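Local atomic coordinates of putative exotoxin (superantigen) (Streptococcus pyogenes, PDB entry 1TY0), a protein that is a streptococcal superantigen, probably a toxin, that can use one surface for T-cell receptor binding and dimerization and binds zinc. Residues P22-N27 and N71-P76; D53-S58 and Y86-V91; G90-V95 and I128-E133; E100-V105 and I196-F201. One frame throughout, in Å; residues are numbered along the deposited sequence.

Contacts 1 and 2 lie in one mixed sheet of the OB-fold domain, their centres about 11 Å apart, and meet where strand 69-74 runs beside strand 84-93. Contact 3 continues along strand 84-93, shares Gly90 and Val91 with contact 2, and crosses to strand 128-130 and the start of helix 131-146 in the beta-grasp domain; its centre is about 9 Å from that of contact 1. Contact 4, its centre about 12 Å from that of contact 3, lies within the beta-grasp domain and joins contact 3 through the pairing of 128-130 with 195-197. Along the chain contacts 1 and 2 interleave, as do 3 and 4, while 1 closes before 3 opens; contact 3 makes the step between domains.

Contact 1: residues P22-N27 and N71-P76; sequences PVDYTN and NIFGLP
Val23 and Tyr25 exchange backbone hydrogen bonds in both directions with Gly74 and Ile72, which fixes segments 22-27 and 71-76 as antiparallel neighbours, 170° between strand directions. Val23 N gives to Gly74 O at 2.8 Å, and Ile72 N to Tyr25 O at 2.7 Å. Between these two hydrogen-bonded pairs sits the non-hydrogen-bonded pair Asp24-Phe73, where Phe73 CA also brings its hydrogen to Val23 O.

Both side chains of that middle pair have CG anti to the backbone N (chi1 -177° in Asp24), and they meet at an oblique crossing: Asp24 OD2 lies 3.6 Å from Phe73 CE2, with carboxylate and ring planes 60° apart. The other carboxylate oxygen, OD1, accepts from a water that donates also to Ile72 O, so a solvent bridge ties the acid to the opposite strand. Pro22 lies alongside the Phe73 ring, its CG 3.6 Å from CZ, while its CB meets Leu75 CD2. On the other face Val23 CG1 touches Ile72 CG2 at 3.9 Å, and Ile21 of the second subunit packs on Val23 and Pro76.

Where segment 22-27 turns its corner, the amide of Asn71 replaces the backbone as acceptor: Asn27 N reaches Asn71 OD1 at 2.8 Å, while ND2 of the same amide binds Asn98. Strand 84-93 flanks 69-74 on its other side and packs Ile87 against Val23 and Ile72. Helix 131-146 covers Phe73, Pro22 and Leu75.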
loop_
_atom_site.group_PDB
_atom_site.type_symbol
_atom_site.label_atom_id
_atom_site.label_comp_id
_atom_site.label_asym_id
_atom_site.label_seq_id
_atom_site.Cartn_x
_atom_site.Cartn_y
_atom_site.Cartn_z
ATOM N N PRO A 22 1.510 -3.363 3.226
ATOM C CA PRO A 22 2.012 -4.702 2.903
ATOM C C PRO A 22 0.962 -5.773 2.668
ATOM O O PRO A 22 -0.190 -5.638 3.081
ATOM C CB PRO A 22 2.879 -5.039 4.111
ATOM C CG PRO A 22 2.110 -4.403 5.235
ATOM C CD PRO A 22 1.707 -3.056 4.655
ATOM N N VAL A 23 1.384 -6.834 1.990
ATOM C CA VAL A 23 0.539 -7.996 1.746
ATOM C C VAL A 23 0.772 -8.788 3.026
ATOM O O VAL A 23 1.870 -9.293 3.258
ATOM C CB VAL A 23 1.033 -8.803 0.537
ATOM C CG1 VAL A 23 0.236 -10.097 0.426
ATOM C CG2 VAL A 23 0.881 -7.980 -0.732
ATOM N N ASP A 24 -0.268 -8.890 3.848
ATOM C CA ASP A 24 -0.175 -9.538 5.152
ATOM C C ASP A 24 -1.293 -10.555 5.341
ATOM O O ASP A 24 -2.448 -10.180 5.561
ATOM C CB ASP A 24 -0.271 -8.433 6.216
ATOM C CG ASP A 24 -0.115 -8.937 7.637
ATOM O OD1 ASP A 24 -0.190 -10.156 7.881
ATOM O OD2 ASP A 24 0.069 -8.081 8.530
ATOM N N TYR A 25 -0.953 -11.839 5.249
ATOM C CA TYR A 25 -1.943 -12.901 5.414
ATOM C C TYR A 25 -1.339 -14.058 6.185
ATOM O O TYR A 25 -0.177 -14.397 5.984
ATOM C CB TYR A 25 -2.420 -13.391 4.045
ATOM C CG TYR A 25 -3.240 -12.356 3.314
ATOM C CD1 TYR A 25 -4.577 -12.157 3.633
ATOM C CD2 TYR A 25 -2.661 -11.530 2.349
ATOM C CE1 TYR A 25 -5.326 -11.161 3.014
ATOM C CE2 TYR A 25 -3.399 -10.528 1.727
ATOM C CZ TYR A 25 -4.731 -10.349 2.067
ATOM O OH TYR A 25 -5.469 -9.342 1.493
ATOM N N THR A 26 -2.132 -14.682 7.050
ATOM C CA THR A 26 -1.616 -15.793 7.838
ATOM C C THR A 26 -2.329 -17.119 7.581
ATOM O O THR A 26 -3.498 -17.150 7.181
ATOM C CB THR A 26 -1.688 -15.473 9.346
ATOM O OG1 THR A 26 -3.033 -15.131 9.696
ATOM C CG2 THR A 26 -0.774 -14.298 9.688
ATOM N N ASN A 27 -1.595 -18.206 7.797
ATOM C CA ASN A 27 -2.110 -19.566 7.641
ATOM C C ASN A 27 -2.687 -19.821 6.248
ATOM O O ASN A 27 -3.838 -20.233 6.102
ATOM C CB ASN A 27 -3.166 -19.826 8.721
ATOM C CG ASN A 27 -3.593 -21.278 8.785
ATOM O OD1 ASN A 27 -2.763 -22.183 8.724
ATOM N ND2 ASN A 27 -4.893 -21.506 8.924
ATOM N N ASN A 71 2.793 -18.201 6.343
ATOM C CA ASN A 71 2.375 -16.835 6.602
ATOM C C ASN A 71 3.058 -15.974 5.563
ATOM O O ASN A 71 4.172 -16.274 5.119
ATOM C CB ASN A 71 2.795 -16.387 7.996
ATOM C CG ASN A 71 2.053 -17.132 9.080
ATOM O OD1 ASN A 71 0.874 -17.437 8.926
ATOM N ND2 ASN A 71 2.734 -17.420 10.186
ATOM N N ILE A 72 2.386 -14.898 5.180
ATOM C CA ILE A 72 2.913 -13.996 4.178
ATOM C C ILE A 72 2.998 -12.575 4.703
ATOM O O ILE A 72 2.039 -12.057 5.277
ATOM C CB ILE A 72 1.998 -13.942 2.936
ATOM C CG1 ILE A 72 1.868 -15.331 2.315
ATOM C CG2 ILE A 72 2.547 -12.924 1.928
ATOM C CD1 ILE A 72 0.810 -15.405 1.223
ATOM N N PHE A 73 4.159 -11.963 4.524
ATOM C CA PHE A 73 4.337 -10.558 4.873
ATOM C C PHE A 73 5.333 -10.055 3.851
ATOM O O PHE A 73 6.550 -10.183 4.026
ATOM C CB PHE A 73 4.897 -10.335 6.275
ATOM C CG PHE A 73 4.745 -8.911 6.740
ATOM C CD1 PHE A 73 5.585 -7.916 6.251
ATOM C CD2 PHE A 73 3.710 -8.550 7.596
ATOM C CE1 PHE A 73 5.390 -6.581 6.604
ATOM C CE2 PHE A 73 3.509 -7.215 7.956
ATOM C CZ PHE A 73 4.354 -6.231 7.455
ATOM N N GLY A 74 4.806 -9.496 2.770
ATOM C CA GLY A 74 5.667 -9.006 1.713
ATOM C C GLY A 74 5.203 -7.683 1.157
ATOM O O GLY A 74 4.014 -7.353 1.210
ATOM N N LEU A 75 6.146 -6.918 0.620
ATOM C CA LEU A 75 5.811 -5.620 0.052
ATOM C C LEU A 75 5.600 -5.783 -1.445
ATOM O O LEU A 75 6.489 -6.265 -2.156
ATOM C CB LEU A 75 6.936 -4.620 0.346
ATOM C CG LEU A 75 7.377 -4.599 1.816
ATOM C CD1 LEU A 75 8.458 -3.533 2.026
ATOM C CD2 LEU A 75 6.176 -4.324 2.710
ATOM N N PRO A 76 4.411 -5.406 -1.950
ATOM C CA PRO A 76 4.138 -5.539 -3.387
ATOM C C PRO A 76 5.020 -4.603 -4.206
ATOM O O PRO A 76 5.191 -3.441 -3.844
ATOM C CB PRO A 76 2.659 -5.179 -3.487
ATOM C CG PRO A 76 2.515 -4.116 -2.428
ATOM C CD PRO A 76 3.296 -4.724 -1.263
HETATM O O HOH W 1 1.802 -11.995 7.935
#

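Contact 2: residues D53-S58 and Y86-V91; sequences DSEVES and YIYGGV
A parallel strand pair in the OB-fold domain, 51-55 beside 84-93, brings Ser54 against Gly89 and Asp53 against Tyr86. The strand directions diverge moderately, and three backbone bonds define the register. Ile87 N gives to Asp53 O in an almost straight bond of 3.1 Å (175° at the hydrogen), and Glu55 N gives to Ile87 O at 3.0 Å. Gly89 N then reaches Glu55 O from well above the carbonyl plane, 44° out of it, as the second strand begins to leave the pairing.

Ser54 adds a side-chain bond at the point where the strands part. With OG anti to the backbone N, its hydroxyl donates to Gly89 O at 2.7 Å, and Val91 CG2 packs 3.5 Å from the same OG. Strand 84-93 is broken here by the irregular segment at Gly89 and Gly90, both with positive phi; in the sheet, strand 51-55 also pairs with 37-41, and 84-93 with 69-74.

On the face carrying Asp53 and Glu55, two carboxylates meet tyrosine rings, in different ways. Asp53 OD2 comes to the edge of the Tyr86 ring, in its plane and 3.3 Å from CD1, with carboxylate and ring nearly perpendicular at 83°. Glu55 extends beside Tyr88 in the same direction, OE2 3.8 Å from CE1, and its charge is paired with Lys191. The Tyr88 hydroxyl bonds to Ser184, and Val56 CG1 rests 3.5 Å from Gly89 CA.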
loop_
_atom_site.group_PDB
_atom_site.type_symbol
_atom_site.label_atom_id
_atom_site.label_comp_id
_atom_site.label_asym_id
_atom_site.label_seq_id
_atom_site.Cartn_x
_atom_site.Cartn_y
_atom_site.Cartn_z
ATOM N N ASP A 53 2.041 -14.544 -5.479
ATOM C CA ASP A 53 3.216 -15.116 -6.116
ATOM C C ASP A 53 4.434 -14.520 -5.439
ATOM O O ASP A 53 4.716 -13.335 -5.593
ATOM C CB ASP A 53 3.279 -14.784 -7.607
ATOM C CG ASP A 53 4.663 -15.032 -8.189
ATOM O OD1 ASP A 53 5.320 -16.005 -7.754
ATOM O OD2 ASP A 53 5.097 -14.259 -9.070
ATOM N N SER A 54 5.144 -15.340 -4.675
ATOM C CA SER A 54 6.346 -14.877 -3.999
ATOM C C SER A 54 7.553 -15.388 -4.770
ATOM O O SER A 54 7.781 -16.590 -4.845
ATOM C CB SER A 54 6.404 -15.411 -2.566
ATOM O OG SER A 54 7.644 -15.058 -1.975
ATOM N N GLU A 55 8.323 -14.472 -5.340
ATOM C CA GLU A 55 9.507 -14.844 -6.104
ATOM C C GLU A 55 10.728 -14.795 -5.192
ATOM O O GLU A 55 10.928 -13.823 -4.462
ATOM C CB GLU A 55 9.682 -13.886 -7.278
ATOM C CG GLU A 55 10.826 -14.243 -8.209
ATOM C CD GLU A 55 10.967 -13.248 -9.340
ATOM O OE1 GLU A 55 10.007 -13.104 -10.130
ATOM O OE2 GLU A 55 12.038 -12.604 -9.437
ATOM N N VAL A 56 11.542 -15.844 -5.234
ATOM C CA VAL A 56 12.722 -15.905 -4.382
ATOM C C VAL A 56 13.983 -16.380 -5.092
ATOM O O VAL A 56 13.963 -16.737 -6.273
ATOM C CB VAL A 56 12.480 -16.830 -3.164
ATOM C CG1 VAL A 56 11.417 -16.224 -2.245
ATOM C CG2 VAL A 56 12.032 -18.213 -3.634
ATOM N N GLU A 57 15.085 -16.360 -4.350
ATOM C CA GLU A 57 16.369 -16.807 -4.864
ATOM C C GLU A 57 16.380 -18.329 -4.911
ATOM O O GLU A 57 15.479 -18.982 -4.385
ATOM C CB GLU A 57 17.500 -16.282 -3.970
ATOM C CG GLU A 57 17.887 -14.840 -4.271
ATOM C CD GLU A 57 18.845 -14.245 -3.247
ATOM O OE1 GLU A 57 19.629 -15.003 -2.636
ATOM O OE2 GLU A 57 18.820 -13.007 -3.065
ATOM N N SER A 58 17.399 -18.894 -5.549
ATOM C CA SER A 58 17.509 -20.339 -5.677
ATOM C C SER A 58 17.556 -21.060 -4.328
ATOM O O SER A 58 17.992 -20.500 -3.322
ATOM C CB SER A 58 18.769 -20.692 -6.475
ATOM O OG SER A 58 18.828 -19.968 -7.691
ATOM N N TYR A 86 2.075 -9.650 -6.152
ATOM C CA TYR A 86 3.450 -10.002 -6.506
ATOM C C TYR A 86 4.415 -9.425 -5.481
ATOM O O TYR A 86 4.503 -8.209 -5.303
ATOM C CB TYR A 86 3.774 -9.487 -7.911
ATOM C CG TYR A 86 2.955 -10.190 -8.962
ATOM C CD1 TYR A 86 3.251 -11.502 -9.329
ATOM C CD2 TYR A 86 1.834 -9.582 -9.532
ATOM C CE1 TYR A 86 2.456 -12.200 -10.230
ATOM C CE2 TYR A 86 1.023 -10.281 -10.443
ATOM C CZ TYR A 86 1.344 -11.586 -10.780
ATOM O OH TYR A 86 0.560 -12.299 -11.656
ATOM N N ILE A 87 5.124 -10.318 -4.791
ATOM C CA ILE A 87 6.079 -9.918 -3.757
ATOM C C ILE A 87 7.361 -10.736 -3.885
ATOM O O ILE A 87 7.404 -11.717 -4.628
ATOM C CB ILE A 87 5.509 -10.167 -2.334
ATOM C CG1 ILE A 87 5.219 -11.661 -2.143
ATOM C CG2 ILE A 87 4.223 -9.350 -2.131
ATOM C CD1 ILE A 87 4.812 -12.041 -0.721
ATOM N N TYR A 88 8.401 -10.319 -3.169
ATOM C CA TYR A 88 9.669 -11.051 -3.153
ATOM C C TYR A 88 9.777 -11.627 -1.747
ATOM O O TYR A 88 9.653 -10.889 -0.768
ATOM C CB TYR A 88 10.856 -10.115 -3.401
ATOM C CG TYR A 88 10.914 -9.517 -4.782
ATOM C CD1 TYR A 88 10.892 -10.327 -5.919
ATOM C CD2 TYR A 88 11.040 -8.138 -4.956
ATOM C CE1 TYR A 88 11.001 -9.778 -7.197
ATOM C CE2 TYR A 88 11.152 -7.581 -6.228
ATOM C CZ TYR A 88 11.132 -8.405 -7.342
ATOM O OH TYR A 88 11.249 -7.854 -8.607
ATOM N N GLY A 89 10.000 -12.934 -1.639
ATOM C CA GLY A 89 10.109 -13.554 -0.327
ATOM C C GLY A 89 8.897 -13.318 0.567
ATOM O O GLY A 89 7.752 -13.376 0.103
ATOM N N GLY A 90 9.158 -13.056 1.849
ATOM C CA GLY A 90 8.101 -12.807 2.819
ATOM C C GLY A 90 7.319 -14.039 3.246
ATOM O O GLY A 90 6.262 -13.927 3.859
ATOM N N VAL A 91 7.850 -15.220 2.953
ATOM C CA VAL A 91 7.145 -16.461 3.268
ATOM C C VAL A 91 7.775 -17.253 4.409
ATOM O O VAL A 91 8.948 -17.598 4.351
ATOM C CB VAL A 91 7.081 -17.356 2.014
ATOM C CG1 VAL A 91 6.377 -18.669 2.330
ATOM C CG2 VAL A 91 6.354 -16.612 0.894
#

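Contact 3: residues G90-V95 and I128-E133; sequences GVTPSV and IFTIQE
Thr92 and Thr130 approach methyl to methyl, their CG2 atoms 3.5 Å apart, tighter than usual van der Waals contact. Their side chains cross at a slant, and in each OG1 lies between the backbone N and the carbonyl carbon (chi1 53° in Thr92, 63° in Thr130), which puts CG2 anti to the carbonyl carbon and leaves both hydroxyls turned to other tasks. Thr130 OG1 accepts from Glu133 N at 3.1 Å, the N-cap bond that opens helix 131-146. Thr92 OG1 gives its hydrogen to a water at 2.6 Å, and this water in turn donates to Pro93 O and Ile128 O, so three polar atoms from the two segments converge on one solvent molecule.

No direct hydrogen bond links the segments, and their strands stand 6.6 Å apart at closest approach, wider than paired strands. Ile128 fills part of the interval with its two branches: CG2 meets Pro93 CD at 4.1 Å, and CD1 meets Val95 CG1 at the same distance, each pair of side chains crossing at about a right angle.

At the other end Thr130 CG2 rests 3.6 Å from Gly90 CA. Gln132, extended with CG anti to its N (chi1 176°), brings NE2 beside Gly90 N; these two donors share a water acceptor. The same NE2 bonds to Tyr88 O, and OE1 accepts from Leu75 N, so one amide bridges the break in strand 84-93 and the residue following strand 69-74. The contact thus joins strand 84-93 to the strand-to-helix junction of the beta-grasp domain, with strand 195-197 paired to 128-130 and strand 69-74 paired to 84-93.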
loop_
_atom_site.group_PDB
_atom_site.type_symbol
_atom_site.label_atom_id
_atom_site.label_comp_id
_atom_site.label_asym_id
_atom_site.label_seq_id
_atom_site.Cartn_x
_atom_site.Cartn_y
_atom_site.Cartn_z
ATOM N N GLY A 90 9.158 -13.056 1.849
ATOM C CA GLY A 90 8.101 -12.807 2.819
ATOM C C GLY A 90 7.319 -14.039 3.246
ATOM O O GLY A 90 6.262 -13.927 3.859
ATOM N N VAL A 91 7.850 -15.220 2.953
ATOM C CA VAL A 91 7.145 -16.461 3.268
ATOM C C VAL A 91 7.775 -17.253 4.409
ATOM O O VAL A 91 8.948 -17.598 4.351
ATOM C CB VAL A 91 7.081 -17.356 2.014
ATOM C CG1 VAL A 91 6.377 -18.669 2.330
ATOM C CG2 VAL A 91 6.354 -16.612 0.894
ATOM N N THR A 92 6.978 -17.539 5.437
ATOM C CA THR A 92 7.446 -18.294 6.595
ATOM C C THR A 92 6.485 -19.419 6.948
ATOM O O THR A 92 5.294 -19.365 6.644
ATOM C CB THR A 92 7.578 -17.403 7.856
ATOM O OG1 THR A 92 6.338 -16.714 8.087
ATOM C CG2 THR A 92 8.712 -16.404 7.688
ATOM N N PRO A 93 6.997 -20.464 7.605
ATOM C CA PRO A 93 6.133 -21.580 7.985
ATOM C C PRO A 93 5.154 -21.102 9.049
ATOM O O PRO A 93 5.538 -20.362 9.957
ATOM C CB PRO A 93 7.117 -22.602 8.555
ATOM C CG PRO A 93 8.404 -22.277 7.867
ATOM C CD PRO A 93 8.411 -20.772 7.874
ATOM N N SER A 94 3.891 -21.495 8.926
ATOM C CA SER A 94 2.888 -21.136 9.925
ATOM C C SER A 94 2.881 -22.342 10.856
ATOM O O SER A 94 2.430 -23.418 10.469
ATOM C CB SER A 94 1.511 -20.968 9.279
ATOM O OG SER A 94 0.545 -20.598 10.248
ATOM N N VAL A 95 3.383 -22.169 12.076
ATOM C CA VAL A 95 3.464 -23.288 13.012
ATOM C C VAL A 95 2.536 -23.247 14.223
ATOM O O VAL A 95 2.549 -24.163 15.046
ATOM C CB VAL A 95 4.914 -23.470 13.510
ATOM C CG1 VAL A 95 5.826 -23.765 12.331
ATOM C CG2 VAL A 95 5.381 -22.214 14.237
ATOM N N ILE A 128 7.994 -17.117 13.828
ATOM C CA ILE A 128 9.035 -17.195 12.809
ATOM C C ILE A 128 8.683 -16.067 11.849
ATOM O O ILE A 128 7.568 -16.022 11.334
ATOM C CB ILE A 128 8.973 -18.540 12.058
ATOM C CG1 ILE A 128 9.155 -19.693 13.045
ATOM C CG2 ILE A 128 10.054 -18.602 10.998
ATOM C CD1 ILE A 128 8.940 -21.053 12.426
ATOM N N PHE A 129 9.614 -15.150 11.616
ATOM C CA PHE A 129 9.331 -14.015 10.739
ATOM C C PHE A 129 10.470 -13.679 9.786
ATOM O O PHE A 129 11.626 -14.051 10.015
ATOM C CB PHE A 129 8.984 -12.785 11.591
ATOM C CG PHE A 129 10.104 -12.325 12.487
ATOM C CD1 PHE A 129 11.079 -11.460 12.011
ATOM C CD2 PHE A 129 10.196 -12.781 13.802
ATOM C CE1 PHE A 129 12.140 -11.047 12.827
ATOM C CE2 PHE A 129 11.248 -12.379 14.625
ATOM C CZ PHE A 129 12.223 -11.509 14.135
ATOM N N THR A 130 10.142 -12.974 8.710
ATOM C CA THR A 130 11.161 -12.592 7.738
ATOM C C THR A 130 11.798 -11.268 8.133
ATOM O O THR A 130 11.181 -10.438 8.807
ATOM C CB THR A 130 10.572 -12.420 6.317
ATOM O OG1 THR A 130 9.608 -11.355 6.319
ATOM C CG2 THR A 130 9.906 -13.709 5.857
ATOM N N ILE A 131 13.042 -11.073 7.718
ATOM C CA ILE A 131 13.723 -9.827 7.990
ATOM C C ILE A 131 12.958 -8.752 7.222
ATOM O O ILE A 131 12.929 -7.600 7.629
ATOM C CB ILE A 131 15.198 -9.889 7.534
ATOM C CG1 ILE A 131 15.939 -10.901 8.416
ATOM C CG2 ILE A 131 15.848 -8.501 7.629
ATOM C CD1 ILE A 131 17.399 -11.096 8.068
ATOM N N GLN A 132 12.319 -9.140 6.120
ATOM C CA GLN A 132 11.538 -8.185 5.342
ATOM C C GLN A 132 10.466 -7.542 6.223
ATOM O O GLN A 132 10.270 -6.333 6.185
ATOM C CB GLN A 132 10.870 -8.871 4.139
ATOM C CG GLN A 132 9.956 -7.932 3.342
ATOM C CD GLN A 132 9.427 -8.532 2.027
ATOM O OE1 GLN A 132 8.782 -7.837 1.238
ATOM N NE2 GLN A 132 9.704 -9.813 1.790
ATOM N N GLU A 133 9.775 -8.350 7.021
ATOM C CA GLU A 133 8.732 -7.805 7.886
ATOM C C GLU A 133 9.335 -6.883 8.940
ATOM O O GLU A 133 8.825 -5.789 9.196
ATOM C CB GLU A 133 7.956 -8.926 8.583
ATOM C CG GLU A 133 6.855 -8.395 9.493
ATOM C CD GLU A 133 5.995 -9.484 10.101
ATOM O OE1 GLU A 133 6.000 -10.626 9.588
ATOM O OE2 GLU A 133 5.296 -9.188 11.095
HETATM O O HOH W 2 11.759 -11.807 2.461
HETATM O O HOH W 3 5.641 -17.552 10.466
#

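Contact 4: residues E100-V105 and I196-F201; sequences ENSKIV and INMKDF
Met198 meets Ser102 and Ile104 through different parts of its bent side chain. CG leaves anti to the backbone N (chi1 -175°) and lies 3.6 Å from Ser102 OG. The chain then folds at chi2 (59°) and chi3 (85°), and this double bend carries CE to Ile104 CD1 at 4.0 Å, the two side chains crossing at about a right angle. Ile104 offers its other branch to Phe201: CG2 sits 4.0 Å from CE2 and a little further from CZ, again with the side chains roughly perpendicular. The CG1 branch of Ile104 thus serves Met198 while CG2 serves Phe201, and one residue touches both partners.

The contact belongs to the beta-grasp domain, where the loop ahead of strand 105-110 packs against the link from strand 195-197 to strand 201-209. Strands 105-110 and 201-209 are parallel neighbours in the five-stranded sheet, and Val105 already bonds through its backbone to Phe204. The side chain of Phe201 is about 5 Å from that of His203, a residue seen to bind zinc in this protein, although this model has no zinc on the chain.

The link itself is a compact turn: Asp200 N bonds to Asn197 O at 2.8 Å, and Phe201 N to Met198 O at 3.1 Å. Asn197 ND2 adds a side-chain bond to Asp200 OD2, 3.2 Å long, with the acceptor in its amide plane. Ile104 N is held by Asn120 OD1, and Met198 also packs on Phe129 of strand 128-130 and on Ile124.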
loop_
_atom_site.group_PDB
_atom_site.type_symbol
_atom_site.label_atom_id
_atom_site.label_comp_id
_atom_site.label_asym_id
_atom_site.label_seq_id
_atom_site.Cartn_x
_atom_site.Cartn_y
_atom_site.Cartn_z
ATOM N N GLU A 100 1.881 -14.519 18.831
ATOM C CA GLU A 100 2.981 -14.318 19.759
ATOM C C GLU A 100 2.947 -12.909 20.332
ATOM O O GLU A 100 2.606 -11.948 19.642
ATOM C CB GLU A 100 4.319 -14.544 19.052
ATOM C CG GLU A 100 4.478 -15.934 18.467
ATOM C CD GLU A 100 4.402 -17.015 19.522
ATOM O OE1 GLU A 100 5.267 -17.028 20.423
ATOM O OE2 GLU A 100 3.475 -17.848 19.452
ATOM N N ASN A 101 3.298 -12.794 21.606
ATOM C CA ASN A 101 3.325 -11.504 22.273
ATOM C C ASN A 101 4.689 -11.340 22.922
ATOM O O ASN A 101 4.805 -11.138 24.132
ATOM C CB ASN A 101 2.205 -11.427 23.310
ATOM C CG ASN A 101 0.830 -11.341 22.668
ATOM O OD1 ASN A 101 0.473 -10.324 22.071
ATOM N ND2 ASN A 101 0.056 -12.415 22.777
ATOM N N SER A 102 5.722 -11.441 22.090
ATOM C CA SER A 102 7.098 -11.312 22.540
ATOM C C SER A 102 7.539 -9.855 22.497
ATOM O O SER A 102 7.116 -9.087 21.631
ATOM C CB SER A 102 8.021 -12.160 21.666
ATOM O OG SER A 102 9.356 -12.098 22.133
ATOM N N LYS A 103 8.399 -9.488 23.438
ATOM C CA LYS A 103 8.905 -8.129 23.547
ATOM C C LYS A 103 10.051 -7.880 22.571
ATOM O O LYS A 103 10.961 -8.699 22.449
ATOM C CB LYS A 103 9.374 -7.887 24.985
ATOM C CG LYS A 103 9.820 -6.470 25.294
ATOM C CD LYS A 103 10.213 -6.339 26.759
ATOM C CE LYS A 103 10.546 -4.900 27.119
ATOM N NZ LYS A 103 10.929 -4.753 28.551
ATOM N N ILE A 104 9.994 -6.753 21.865
ATOM C CA ILE A 104 11.043 -6.394 20.916
ATOM C C ILE A 104 11.726 -5.123 21.409
ATOM O O ILE A 104 11.122 -4.053 21.450
ATOM C CB ILE A 104 10.471 -6.162 19.498
ATOM C CG1 ILE A 104 9.831 -7.455 18.985
ATOM C CG2 ILE A 104 11.582 -5.707 18.552
ATOM C CD1 ILE A 104 9.173 -7.327 17.622
ATOM N N VAL A 105 12.990 -5.255 21.788
ATOM C CA VAL A 105 13.759 -4.134 22.304
ATOM C C VAL A 105 14.957 -3.847 21.414
ATOM O O VAL A 105 15.551 -4.760 20.844
ATOM C CB VAL A 105 14.261 -4.432 23.736
ATOM C CG1 VAL A 105 15.049 -3.248 24.276
ATOM C CG2 VAL A 105 13.081 -4.742 24.639
ATOM N N ILE A 196 14.017 -15.339 10.627
ATOM C CA ILE A 196 14.503 -15.410 12.001
ATOM C C ILE A 196 13.430 -15.996 12.908
ATOM O O ILE A 196 12.247 -15.691 12.755
ATOM C CB ILE A 196 14.834 -14.009 12.557
ATOM C CG1 ILE A 196 15.934 -13.354 11.725
ATOM C CG2 ILE A 196 15.258 -14.118 14.023
ATOM C CD1 ILE A 196 16.243 -11.922 12.149
ATOM N N ASN A 197 13.847 -16.837 13.850
ATOM C CA ASN A 197 12.912 -17.408 14.813
ATOM C C ASN A 197 12.943 -16.442 15.994
ATOM O O ASN A 197 14.010 -16.144 16.530
ATOM C CB ASN A 197 13.365 -18.797 15.274
ATOM C CG ASN A 197 13.448 -19.793 14.136
ATOM O OD1 ASN A 197 12.496 -19.966 13.374
ATOM N ND2 ASN A 197 14.587 -20.464 14.020
ATOM N N MET A 198 11.777 -15.943 16.393
ATOM C CA MET A 198 11.708 -14.985 17.490
ATOM C C MET A 198 12.450 -15.442 18.744
ATOM O O MET A 198 12.981 -14.619 19.489
ATOM C CB MET A 198 10.246 -14.686 17.837
ATOM C CG MET A 198 10.070 -13.600 18.891
ATOM S SD MET A 198 10.783 -12.009 18.410
ATOM C CE MET A 198 9.429 -11.313 17.451
ATOM N N LYS A 199 12.494 -16.749 18.976
ATOM C CA LYS A 199 13.167 -17.269 20.163
ATOM C C LYS A 199 14.680 -17.089 20.102
ATOM O O LYS A 199 15.353 -17.125 21.136
ATOM C CB LYS A 199 12.826 -18.747 20.369
ATOM C CG LYS A 199 13.296 -19.675 19.262
ATOM C CD LYS A 199 12.980 -21.124 19.618
ATOM C CE LYS A 199 13.361 -22.083 18.501
ATOM N NZ LYS A 199 14.799 -21.984 18.130
ATOM N N ASP A 200 15.207 -16.896 18.895
ATOM C CA ASP A 200 16.642 -16.695 18.696
ATOM C C ASP A 200 16.967 -15.208 18.633
ATOM O O ASP A 200 18.134 -14.816 18.617
ATOM C CB ASP A 200 17.118 -17.356 17.397
ATOM C CG ASP A 200 16.926 -18.857 17.400
ATOM O OD1 ASP A 200 17.167 -19.487 18.452
ATOM O OD2 ASP A 200 16.544 -19.408 16.345
ATOM N N PHE A 201 15.924 -14.387 18.592
ATOM C CA PHE A 201 16.081 -12.938 18.524
ATOM C C PHE A 201 16.474 -12.349 19.876
ATOM O O PHE A 201 15.800 -12.580 20.880
ATOM C CB PHE A 201 14.773 -12.304 18.053
ATOM C CG PHE A 201 14.807 -10.807 18.013
ATOM C CD1 PHE A 201 15.518 -10.141 17.022
ATOM C CD2 PHE A 201 14.135 -10.062 18.973
ATOM C CE1 PHE A 201 15.558 -8.746 16.987
ATOM C CE2 PHE A 201 14.169 -8.669 18.949
ATOM C CZ PHE A 201 14.882 -8.010 17.954
#